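Local coordinates for protein mycobacterium tuberculosis paralogous family 11 (Mycobacterium smegmatis, PDB 4Y9I) that probably uses the deazaflavin coenzyme F420 as a redox partner to interconvert quinones and quinols, at residues 92-95 / 96-99. Sequence-based numbering, arbitrary orientation. Where two conformers were deposited one is given.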
loop_
_atom_site.group_PDB
_atom_site.type_symbol
_atom_site.label_atom_id
_atom_site.label_comp_id
_atom_site.label_asym_id
_atom_site.label_seq_id
_atom_site.Cartn_x
_atom_site.Cartn_y
_atom_site.Cartn_z
ATOM N N GLU A 92 4.991 0.163 13.332
ATOM C CA GLU A 92 6.406 -0.005 13.706
ATOM C C GLU A 92 7.292 0.645 12.634
ATOM O O GLU A 92 8.252 1.345 12.963
ATOM C CB GLU A 92 6.761 -1.478 13.890
ATOM C CG GLU A 92 8.203 -1.721 14.372
ATOM C CD GLU A 92 8.456 -1.374 15.819
ATOM O OE1 GLU A 92 7.509 -1.475 16.631
ATOM O OE2 GLU A 92 9.631 -1.031 16.153
ATOM N N ALA A 93 6.936 0.441 11.373
ATOM C CA ALA A 93 7.708 1.033 10.249
ATOM C C ALA A 93 7.639 2.546 10.174
ATOM O O ALA A 93 8.635 3.206 9.768
ATOM C CB ALA A 93 7.318 0.396 8.943
ATOM N N TYR A 94 6.471 3.111 10.478
ATOM C CA TYR A 94 6.222 4.512 10.274
ATOM C C TYR A 94 5.215 4.949 11.390
ATOM O O TYR A 94 3.997 4.995 11.169
ATOM C CB TYR A 94 5.772 4.844 8.834
ATOM C CG TYR A 94 5.679 6.334 8.648
ATOM C CD1 TYR A 94 6.817 7.117 8.708
ATOM C CD2 TYR A 94 4.472 6.984 8.460
ATOM C CE1 TYR A 94 6.752 8.511 8.629
ATOM C CE2 TYR A 94 4.400 8.369 8.363
ATOM C CZ TYR A 94 5.559 9.133 8.481
ATOM O OH TYR A 94 5.451 10.469 8.426
ATOM N N PRO A 95 5.755 5.256 12.572
ATOM C CA PRO A 95 4.842 5.580 13.687
ATOM C C PRO A 95 3.768 6.612 13.428
ATOM O O PRO A 95 2.670 6.469 14.002
ATOM C CB PRO A 95 5.838 6.060 14.793
ATOM C CG PRO A 95 7.044 5.193 14.540
ATOM C CD PRO A 95 7.129 5.023 13.051
ATOM N N PRO A 96 4.014 7.676 12.625
ATOM C CA PRO A 96 2.930 8.603 12.425
ATOM C C PRO A 96 1.657 8.037 11.764
ATOM O O PRO A 96 0.626 8.670 11.849
ATOM C CB PRO A 96 3.570 9.708 11.573
ATOM C CG PRO A 96 5.039 9.612 11.907
ATOM C CD PRO A 96 5.281 8.136 11.993
ATOM N N TYR A 97 1.718 6.837 11.197
ATOM C CA TYR A 97 0.490 6.179 10.759
ATOM C C TYR A 97 -0.549 6.134 11.890
ATOM O O TYR A 97 -1.716 6.353 11.661
ATOM C CB TYR A 97 0.740 4.771 10.258
ATOM C CG TYR A 97 1.267 4.634 8.847
ATOM C CD1 TYR A 97 0.720 5.404 7.802
ATOM C CD2 TYR A 97 2.224 3.673 8.550
ATOM C CE1 TYR A 97 1.146 5.216 6.502
ATOM C CE2 TYR A 97 2.648 3.477 7.232
ATOM C CZ TYR A 97 2.111 4.248 6.216
ATOM O OH TYR A 97 2.515 4.018 4.886
ATOM N N ALA A 98 -0.097 5.883 13.108
ATOM C CA ALA A 98 -1.060 5.871 14.217
ATOM C C ALA A 98 -1.659 7.273 14.512
ATOM O O ALA A 98 -2.845 7.393 14.869
ATOM C CB ALA A 98 -0.396 5.367 15.437
ATOM N N GLU A 99 -0.845 8.289 14.353
ATOM C CA GLU A 99 -1.365 9.616 14.396
ATOM C C GLU A 99 -2.409 9.897 13.312
ATOM O O GLU A 99 -3.371 10.499 13.587
ATOM C CB GLU A 99 -0.244 10.639 14.351
ATOM C CG GLU A 99 0.585 10.708 15.613
ATOM C CD GLU A 99 -0.225 10.954 16.891
ATOM O OE1 GLU A 99 -1.211 11.721 16.881
ATOM O OE2 GLU A 99 0.159 10.373 17.921
#
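The pyrrolidine ring of P96 lies over one face of the Y94 phenol, with CD 3.5 Å from the ring centroid and almost exactly on the ring normal, a CH-pi contact. P96 CG continues the overlap toward the hydroxyl-bearing end of the ring, 3.5 Å from Y94 CZ, while P96 CB sits near CE2 of the same ring. Y97 meets Y94 differently: Y94 turns its CD2 edge onto the face of Y97, giving a T-shaped pair with planes at 85° and centroids 5.2 Å apart. A Y94 chi1 of -174° places CG opposite the backbone N and beside the carbonyl carbon, which lets one ring face meet P96 while the edge meets Y97. Two i to i+3 backbone hydrogen bonds span the junction: Y97 N donates to Y94 O (2.9 Å), and A98 N to P95 O (3.0 Å). Neither P95 nor P96 has an N-H to give. Y97 is buried, packing on W87 and A90 of helix 80-93 and on M28 of strand 22-32, which Y94 also touches. The arrangement is a short helix-to-helix connection through the P95-P96 pair, in which Y94 is the first residue to leave helical phi/psi after helix 80-93, beside the six-stranded antiparallel barrel of this F420H2-dependent quinone reductase family.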